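Long-range contacts in alkaline serine protease (Pseudoalteromonas sp., PDB 1V6C), which probably cleaves peptide bonds in proteins as an alkaline serine protease of the subtilisin family: residues S170-M175 / T193-I198; A155-A160 / V174-A179; S133-T138 / Y165-S170. One frame throughout, in Å; residues are numbered along the deposited sequence.

Contact 1: residues S170-M175 / T193-I198; sequences SYDSVM and TDQVEI. With CA (calcium ion), chain E.
The side-chain amide of Gln195 reaches across to Asp172 and uses its two ends differently. OE1 binds a calcium ion at 2.4 Å, while NE2 donates a nearly straight hydrogen bond (173°) to Asp172 OD1 at 3.0 Å. The bonded oxygen lies in the plane of the amide, but the N-H arrives well above the plane of the carboxylate, and the two flat groups are twisted 53° apart. A bend in the glutamine chain at CG (chi2 -71°) swings the amide over Ser170 O and into this position. A second tie between the same groups is a water that donates to both Asp172 OD1 and Gln195 OE1.

The remaining metal ligands are mostly carbonyls. Tyr171 O and Val174 O bind calcium at 2.3 and 2.2 Å, brought together by a type I turn closed by Val174 N bonding to Tyr171 O. Ala169 O and one water complete the five protein and water ligands. That water donates to Gln195 O and Glu197 OE1, which makes the glutamate a second-shell residue; its OE1 also forms a salt bridge with Arg395.

Van der Waals packing is lighter. Ser170 CB lies 3.9 Å from Gln195 CG. Farther on, the flexible Met175 chain crosses Glu197 at about a right angle and brings CE to 3.6 Å from Glu197 OE2; the apolar contact is that of Met175 CE with Ile198 CG2, 4.2 Å apart. A neutral glutamine suits this spot because one group supplies both a metal ligand and a donor. The result is a cation site built on a turn leading into a sheet strand, its carbonyls resembling those of the second, weaker cation site of subtilisins.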
loop_
_atom_site.group_PDB
_atom_site.type_symbol
_atom_site.label_atom_id
_atom_site.label_comp_id
_atom_site.label_asym_id
_atom_site.label_seq_id
_atom_site.Cartn_x
_atom_site.Cartn_y
_atom_site.Cartn_z
ATOM N N SER A 170 -11.227 -6.486 13.992
ATOM C CA SER A 170 -11.118 -7.179 15.272
ATOM C C SER A 170 -12.216 -8.158 15.665
ATOM O O SER A 170 -12.202 -8.683 16.783
ATOM C CB SER A 170 -10.896 -6.154 16.380
ATOM O OG SER A 170 -9.700 -5.436 16.116
ATOM N N TYR A 171 -13.167 -8.406 14.767
ATOM C CA TYR A 171 -14.210 -9.396 15.038
ATOM C C TYR A 171 -13.575 -10.736 14.650
ATOM O O TYR A 171 -12.716 -10.780 13.768
ATOM C CB TYR A 171 -15.450 -9.153 14.170
ATOM C CG TYR A 171 -16.287 -7.963 14.580
ATOM C CD1 TYR A 171 -16.653 -6.993 13.651
ATOM C CD2 TYR A 171 -16.733 -7.820 15.892
ATOM C CE1 TYR A 171 -17.443 -5.909 14.016
ATOM C CE2 TYR A 171 -17.523 -6.741 16.267
ATOM C CZ TYR A 171 -17.875 -5.789 15.325
ATOM O OH TYR A 171 -18.652 -4.717 15.693
ATOM N N ASP A 172 -13.986 -11.827 15.289
ATOM C CA ASP A 172 -13.404 -13.131 14.972
ATOM C C ASP A 172 -13.720 -13.648 13.569
ATOM O O ASP A 172 -13.005 -14.499 13.041
ATOM C CB ASP A 172 -13.846 -14.174 16.001
ATOM C CG ASP A 172 -13.207 -13.955 17.360
ATOM O OD1 ASP A 172 -11.965 -13.856 17.419
ATOM O OD2 ASP A 172 -13.944 -13.889 18.362
ATOM N N SER A 173 -14.784 -13.129 12.968
ATOM C CA SER A 173 -15.195 -13.556 11.633
ATOM C C SER A 173 -14.427 -12.850 10.520
ATOM O O SER A 173 -14.642 -13.129 9.340
ATOM C CB SER A 173 -16.690 -13.286 11.452
ATOM O OG SER A 173 -16.977 -11.913 11.660
ATOM N N VAL A 174 -13.525 -11.952 10.900
ATOM C CA VAL A 174 -12.760 -11.164 9.933
ATOM C C VAL A 174 -11.251 -11.282 10.110
ATOM O O VAL A 174 -10.757 -11.331 11.232
ATOM C CB VAL A 174 -13.128 -9.668 10.058
ATOM C CG1 VAL A 174 -12.378 -8.850 9.019
ATOM C CG2 VAL A 174 -14.631 -9.484 9.929
ATOM N N MET A 175 -10.514 -11.320 9.001
ATOM C CA MET A 175 -9.058 -11.387 9.081
ATOM C C MET A 175 -8.503 -9.977 9.315
ATOM O O MET A 175 -8.733 -9.073 8.512
ATOM C CB MET A 175 -8.459 -11.935 7.780
ATOM C CG MET A 175 -8.797 -13.377 7.466
ATOM S SD MET A 175 -7.836 -13.957 6.042
ATOM C CE MET A 175 -6.380 -14.558 6.848
ATOM N N THR A 193 -2.506 -6.070 17.862
ATOM C CA THR A 193 -3.505 -6.653 18.751
ATOM C C THR A 193 -3.453 -8.168 18.675
ATOM O O THR A 193 -2.763 -8.735 17.824
ATOM C CB THR A 193 -4.933 -6.235 18.347
ATOM O OG1 THR A 193 -5.312 -6.945 17.157
ATOM C CG2 THR A 193 -5.001 -4.739 18.074
ATOM N N ASP A 194 -4.197 -8.831 19.555
ATOM C CA ASP A 194 -4.218 -10.279 19.527
ATOM C C ASP A 194 -5.150 -10.771 18.425
ATOM O O ASP A 194 -5.343 -11.971 18.256
ATOM C CB ASP A 194 -4.610 -10.864 20.897
ATOM C CG ASP A 194 -5.929 -10.333 21.425
ATOM O OD1 ASP A 194 -6.612 -9.557 20.723
ATOM O OD2 ASP A 194 -6.281 -10.709 22.563
ATOM N N GLN A 195 -5.719 -9.828 17.672
ATOM C CA GLN A 195 -6.589 -10.163 16.549
ATOM C C GLN A 195 -5.766 -10.149 15.257
ATOM O O GLN A 195 -6.098 -10.858 14.310
ATOM C CB GLN A 195 -7.744 -9.163 16.424
ATOM C CG GLN A 195 -8.954 -9.440 17.318
ATOM C CD GLN A 195 -9.766 -10.657 16.878
ATOM O OE1 GLN A 195 -9.969 -10.887 15.687
ATOM N NE2 GLN A 195 -10.257 -11.422 17.848
ATOM N N VAL A 196 -4.702 -9.343 15.214
ATOM C CA VAL A 196 -3.854 -9.285 14.016
ATOM C C VAL A 196 -3.582 -10.728 13.603
ATOM O O VAL A 196 -3.058 -11.533 14.382
ATOM C CB VAL A 196 -2.529 -8.534 14.284
ATOM C CG1 VAL A 196 -1.611 -8.643 13.069
ATOM C CG2 VAL A 196 -2.821 -7.064 14.561
ATOM N N GLU A 197 -3.937 -11.045 12.366
ATOM C CA GLU A 197 -3.835 -12.408 11.865
ATOM C C GLU A 197 -2.782 -12.672 10.801
ATOM O O GLU A 197 -2.201 -13.757 10.747
ATOM C CB GLU A 197 -5.207 -12.802 11.324
ATOM C CG GLU A 197 -5.502 -14.281 11.287
ATOM C CD GLU A 197 -6.975 -14.543 11.059
ATOM O OE1 GLU A 197 -7.800 -13.880 11.724
ATOM O OE2 GLU A 197 -7.314 -15.409 10.227
ATOM N N ILE A 198 -2.537 -11.686 9.950
ATOM C CA ILE A 198 -1.577 -11.869 8.874
ATOM C C ILE A 198 -1.066 -10.507 8.419
ATOM O O ILE A 198 -1.682 -9.478 8.709
ATOM C CB ILE A 198 -2.256 -12.630 7.706
ATOM C CG1 ILE A 198 -1.209 -13.161 6.724
ATOM C CG2 ILE A 198 -3.256 -11.717 7.003
ATOM C CD1 ILE A 198 -1.761 -14.226 5.786
HETATM CA CA CA E . -10.474 -10.586 13.322
HETATM O O HOH W 1 -6.878 -5.962 15.163
HETATM O O HOH W 2 -9.930 -13.779 15.112
HETATM O O HOH W 3 -8.344 -11.531 12.929
#

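Contact 2: residues A155-A160 / V174-A179; sequences AAAGNA and VMSVAA. With CA (calcium ion), chain E; PMS (phenylmethanesulfonic acid), chain G.
Ala155 pairs with Met175 and Val177 through both its polar atoms: N donates to Met175 O (2.9 Å) and O accepts from Val177 N (2.9 Å). This is the alternating pattern of parallel strands, here 152-156 and 174-180. A third backbone bond, Ala157 N to Val177 O at 3.0 Å, extends the pairing just past the end of the first strand.

Side chains divide between the two faces of the sheet. Ala155 and Ser176 share one face, where Ala155 CB also packs on Val174 CG1 at 3.7 Å. Placed anti to the backbone N (chi1 179°), Ser176 OG lies 3.5 Å from Ala157 CB; the methyl is small enough to lie close to Val177 O as well. Ala156 and Val177 occupy the other face and pack on helix 368-385, the short side chain of Ala156 allowing close approach. Next to the metal, Ser176 N donates to the calcium-bound water.

Past the strand, Gly158 takes a positive phi (110°), a backbone shape natural to glycine, and the chain turns to Asn159. Thr368 N holds the amide oxygen of Asn159, while ND2 points to the bound phenylmethanesulfonic acid, making a weak bond to its O1S at 3.0 Å. Ala156 CB lies beside the other sulfonyl oxygen, O2S, at 3.5 Å. Asparagine is apt because one amide can be anchored by its oxygen and offer its N-H to a ligand. An asparagine just past the end of a parallel strand, facing the bound phenylmethanesulfonic acid, is consistent with the oxyanion hole of the subtilisin fold.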
loop_
_atom_site.group_PDB
_atom_site.type_symbol
_atom_site.label_atom_id
_atom_site.label_comp_id
_atom_site.label_asym_id
_atom_site.label_seq_id
_atom_site.Cartn_x
_atom_site.Cartn_y
_atom_site.Cartn_z
ATOM N N ALA A 155 -10.140 -7.292 6.640
ATOM C CA ALA A 155 -10.090 -5.865 6.941
ATOM C C ALA A 155 -8.750 -5.404 7.503
ATOM O O ALA A 155 -7.946 -6.211 7.978
ATOM C CB ALA A 155 -11.214 -5.506 7.910
ATOM N N ALA A 156 -8.527 -4.093 7.451
ATOM C CA ALA A 156 -7.288 -3.475 7.925
ATOM C C ALA A 156 -7.260 -3.287 9.442
ATOM O O ALA A 156 -8.255 -2.886 10.040
ATOM C CB ALA A 156 -7.095 -2.130 7.235
ATOM N N ALA A 157 -6.103 -3.551 10.049
ATOM C CA ALA A 157 -5.944 -3.428 11.495
ATOM C C ALA A 157 -5.947 -1.985 12.003
ATOM O O ALA A 157 -6.245 -1.741 13.169
ATOM C CB ALA A 157 -4.661 -4.125 11.938
ATOM N N GLY A 158 -5.611 -1.033 11.137
ATOM C CA GLY A 158 -5.588 0.363 11.548
ATOM C C GLY A 158 -4.182 0.937 11.632
ATOM O O GLY A 158 -3.219 0.198 11.834
ATOM N N ASN A 159 -4.065 2.257 11.511
ATOM C CA ASN A 159 -2.757 2.912 11.539
ATOM C C ASN A 159 -2.542 3.822 12.741
ATOM O O ASN A 159 -1.754 4.765 12.665
ATOM C CB ASN A 159 -2.575 3.742 10.268
ATOM C CG ASN A 159 -2.964 2.981 9.018
ATOM O OD1 ASN A 159 -2.617 1.812 8.859
ATOM N ND2 ASN A 159 -3.681 3.650 8.114
ATOM N N ALA A 160 -3.225 3.543 13.848
ATOM C CA ALA A 160 -3.105 4.385 15.037
ATOM C C ALA A 160 -1.808 4.201 15.826
ATOM O O ALA A 160 -1.533 4.964 16.754
ATOM C CB ALA A 160 -4.304 4.162 15.953
ATOM N N VAL A 174 -13.525 -11.952 10.900
ATOM C CA VAL A 174 -12.760 -11.164 9.933
ATOM C C VAL A 174 -11.251 -11.282 10.110
ATOM O O VAL A 174 -10.757 -11.331 11.232
ATOM C CB VAL A 174 -13.128 -9.668 10.058
ATOM C CG1 VAL A 174 -12.378 -8.850 9.019
ATOM C CG2 VAL A 174 -14.631 -9.484 9.929
ATOM N N MET A 175 -10.514 -11.320 9.001
ATOM C CA MET A 175 -9.058 -11.387 9.081
ATOM C C MET A 175 -8.503 -9.977 9.315
ATOM O O MET A 175 -8.733 -9.073 8.512
ATOM C CB MET A 175 -8.459 -11.935 7.780
ATOM C CG MET A 175 -8.797 -13.377 7.466
ATOM S SD MET A 175 -7.836 -13.957 6.042
ATOM C CE MET A 175 -6.380 -14.558 6.848
ATOM N N SER A 176 -7.777 -9.790 10.413
ATOM C CA SER A 176 -7.181 -8.493 10.718
ATOM C C SER A 176 -5.809 -8.452 10.048
ATOM O O SER A 176 -4.932 -9.252 10.375
ATOM C CB SER A 176 -7.029 -8.323 12.232
ATOM O OG SER A 176 -6.432 -7.078 12.542
ATOM N N VAL A 177 -5.628 -7.516 9.119
ATOM C CA VAL A 177 -4.377 -7.394 8.369
ATOM C C VAL A 177 -3.426 -6.292 8.833
ATOM O O VAL A 177 -3.819 -5.129 8.952
ATOM C CB VAL A 177 -4.679 -7.179 6.865
ATOM C CG1 VAL A 177 -3.381 -7.083 6.070
ATOM C CG2 VAL A 177 -5.541 -8.317 6.349
ATOM N N ALA A 178 -2.173 -6.669 9.078
ATOM C CA ALA A 178 -1.140 -5.733 9.514
ATOM C C ALA A 178 -0.262 -5.332 8.333
ATOM O O ALA A 178 -0.266 -5.996 7.297
ATOM C CB ALA A 178 -0.279 -6.369 10.606
ATOM N N ALA A 179 0.498 -4.253 8.504
ATOM C CA ALA A 179 1.371 -3.754 7.448
ATOM C C ALA A 179 2.858 -3.901 7.751
ATOM O O ALA A 179 3.300 -3.638 8.868
ATOM C CB ALA A 179 1.058 -2.286 7.181
HETATM CA CA CA E . -10.474 -10.586 13.322
HETATM C C PMS G . -7.465 3.642 6.674
HETATM S S PMS G . -7.057 1.879 6.642
HETATM C C1 PMS G . -8.981 3.936 6.811
HETATM C C2 PMS G . -9.541 4.022 8.138
HETATM C C3 PMS G . -10.937 4.294 8.309
HETATM C C4 PMS G . -11.741 4.474 7.114
HETATM C C5 PMS G . -11.196 4.392 5.807
HETATM C C6 PMS G . -9.809 4.123 5.588
HETATM O O2S PMS G . -8.015 1.188 7.497
HETATM O O1S PMS G . -5.715 1.678 7.134
HETATM O O HOH W 3 -8.344 -11.531 12.929
#

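Contact 3: residues S133-T138 / Y165-S170; sequences SGSTTT and YSYPAS. With CA (calcium ion), chain E.
The backbones of Ser133 and Ser166 come within 5.2 Å at their CA atoms, where two irregular segments run close without a direct hydrogen bond. The contact joins two parts of the subtilisin fold: 133-138 leads into helix 137-148, with Thr136 as its N-cap, and 165-170 belongs to the loop between strands 152-156 and 174-180. A water links the two backbones by donating to both Ser133 O and Tyr165 O.

Most of the side-chain contact rests on the Tyr167 ring. Ser135 CB sits over its centre in a CH-pi contact, 3.5 Å from the centroid and only 6° from the ring normal. The backbone aims CB at the ring, and a chi1 of 47° puts Ser135 OG near Tyr167 CZ, 3.8 Å away. The slim CB of serine can approach the face closely. Ser133 O approaches the ring edge near its plane, 3.6 Å from Tyr167 CD2, and Gly134 O comes obliquely to the same carbon at 3.3 Å.

The other face of the ring is covered by Ser170 CB, offset toward the rim, so the tyrosine is sandwiched between two serine methylenes. The cis peptide between Tyr167 and Pro168 sharpens the turn that carries the chain back to Ser170. Beyond Pro168, Ala169 O binds the calcium ion. The loop is closed by Ser166 O, which takes two donors from one residue: Ser170 N and, from above the carbonyl plane, Ser170 OG at 2.8 Å.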
loop_
_atom_site.group_PDB
_atom_site.type_symbol
_atom_site.label_atom_id
_atom_site.label_comp_id
_atom_site.label_asym_id
_atom_site.label_seq_id
_atom_site.Cartn_x
_atom_site.Cartn_y
_atom_site.Cartn_z
ATOM N N SER A 133 -13.570 2.470 15.887
ATOM C CA SER A 133 -13.226 2.024 17.234
ATOM C C SER A 133 -14.348 1.270 17.940
ATOM O O SER A 133 -14.091 0.449 18.822
ATOM C CB SER A 133 -12.819 3.229 18.083
ATOM O OG SER A 133 -13.845 4.208 18.082
ATOM N N GLY A 134 -15.589 1.548 17.556
ATOM C CA GLY A 134 -16.719 0.891 18.195
ATOM C C GLY A 134 -17.035 -0.510 17.705
ATOM O O GLY A 134 -16.680 -0.891 16.590
ATOM N N SER A 135 -17.708 -1.281 18.554
ATOM C CA SER A 135 -18.101 -2.648 18.227
ATOM C C SER A 135 -19.495 -2.916 18.794
ATOM O O SER A 135 -19.870 -2.334 19.808
ATOM C CB SER A 135 -17.087 -3.643 18.808
ATOM O OG SER A 135 -16.779 -3.348 20.164
ATOM N N THR A 136 -20.269 -3.774 18.131
ATOM C CA THR A 136 -21.615 -4.101 18.605
ATOM C C THR A 136 -21.925 -5.579 18.404
ATOM O O THR A 136 -21.282 -6.255 17.603
ATOM C CB THR A 136 -22.711 -3.281 17.873
ATOM O OG1 THR A 136 -22.917 -3.812 16.559
ATOM C CG2 THR A 136 -22.308 -1.823 17.771
ATOM N N THR A 137 -22.914 -6.079 19.139
ATOM C CA THR A 137 -23.299 -7.479 19.035
ATOM C C THR A 137 -23.993 -7.747 17.701
ATOM O O THR A 137 -23.737 -8.759 17.052
ATOM C CB THR A 137 -24.245 -7.877 20.183
ATOM O OG1 THR A 137 -23.637 -7.545 21.439
ATOM C CG2 THR A 137 -24.526 -9.367 20.144
ATOM N N THR A 138 -24.870 -6.834 17.299
ATOM C CA THR A 138 -25.598 -6.980 16.046
ATOM C C THR A 138 -24.625 -7.117 14.884
ATOM O O THR A 138 -24.799 -7.968 14.011
ATOM C CB THR A 138 -26.513 -5.766 15.791
ATOM O OG1 THR A 138 -27.458 -5.648 16.862
ATOM C CG2 THR A 138 -27.273 -5.934 14.483
ATOM N N TYR A 165 -8.289 -1.881 19.185
ATOM C CA TYR A 165 -8.983 -2.740 18.244
ATOM C C TYR A 165 -9.741 -1.901 17.230
ATOM O O TYR A 165 -10.494 -0.998 17.598
ATOM C CB TYR A 165 -9.994 -3.633 18.964
ATOM C CG TYR A 165 -9.384 -4.697 19.838
ATOM C CD1 TYR A 165 -8.668 -5.756 19.286
ATOM C CD2 TYR A 165 -9.552 -4.661 21.221
ATOM C CE1 TYR A 165 -8.137 -6.761 20.087
ATOM C CE2 TYR A 165 -9.025 -5.654 22.030
ATOM C CZ TYR A 165 -8.321 -6.704 21.459
ATOM O OH TYR A 165 -7.821 -7.707 22.258
ATOM N N SER A 166 -9.527 -2.191 15.953
ATOM C CA SER A 166 -10.252 -1.501 14.900
ATOM C C SER A 166 -11.251 -2.530 14.386
ATOM O O SER A 166 -10.911 -3.701 14.225
ATOM C CB SER A 166 -9.309 -1.073 13.774
ATOM O OG SER A 166 -10.025 -0.401 12.751
ATOM N N TYR A 167 -12.487 -2.101 14.157
ATOM C CA TYR A 167 -13.527 -2.993 13.659
ATOM C C TYR A 167 -13.891 -2.545 12.250
ATOM O O TYR A 167 -13.852 -1.353 11.949
ATOM C CB TYR A 167 -14.735 -2.942 14.600
ATOM C CG TYR A 167 -14.386 -3.455 15.984
ATOM C CD1 TYR A 167 -14.476 -4.813 16.289
ATOM C CD2 TYR A 167 -13.879 -2.595 16.958
ATOM C CE1 TYR A 167 -14.061 -5.307 17.536
ATOM C CE2 TYR A 167 -13.462 -3.081 18.211
ATOM C CZ TYR A 167 -13.554 -4.437 18.486
ATOM O OH TYR A 167 -13.115 -4.928 19.705
ATOM N N PRO A 168 -14.316 -3.480 11.388
ATOM C CA PRO A 168 -14.515 -4.925 11.566
ATOM C C PRO A 168 -13.316 -5.872 11.718
ATOM O O PRO A 168 -13.504 -7.044 12.045
ATOM C CB PRO A 168 -15.365 -5.286 10.355
ATOM C CG PRO A 168 -14.755 -4.426 9.291
ATOM C CD PRO A 168 -14.607 -3.088 9.993
ATOM N N ALA A 169 -12.100 -5.392 11.486
ATOM C CA ALA A 169 -10.926 -6.259 11.583
ATOM C C ALA A 169 -10.839 -7.081 12.870
ATOM O O ALA A 169 -10.437 -8.244 12.841
ATOM C CB ALA A 169 -9.653 -5.435 11.422
ATOM N N SER A 170 -11.227 -6.486 13.992
ATOM C CA SER A 170 -11.118 -7.179 15.272
ATOM C C SER A 170 -12.216 -8.158 15.665
ATOM O O SER A 170 -12.202 -8.683 16.783
ATOM C CB SER A 170 -10.896 -6.154 16.380
ATOM O OG SER A 170 -9.700 -5.436 16.116
HETATM CA CA CA E . -10.474 -10.586 13.322
HETATM O O HOH W 4 -11.520 0.264 19.835
HETATM O O HOH W 3 -8.344 -11.531 12.929
#

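All three contacts gather around one calcium ion: contact 3 supplies Ala169 O, contact 1 Tyr171 O and Gln195 OE1, and Val174 O belongs to contacts 1 and 2. The centres of contacts 1 and 2 are about 8 Å apart; Glu197 N bonds to Ser176 O at 2.9 Å. Contacts 1 and 3, centres about 10 Å apart, are tied by Asp194 OD1 with Tyr165 OH at 2.7 Å. Between contacts 2 and 3, about 12 Å apart, Ala156 O packs on Ala169 CB at 3.2 Å. Contact 2 alone touches the bound phenylmethanesulfonic acid, whose O2S is about 13 Å from the calcium, so metal and ligand do not meet.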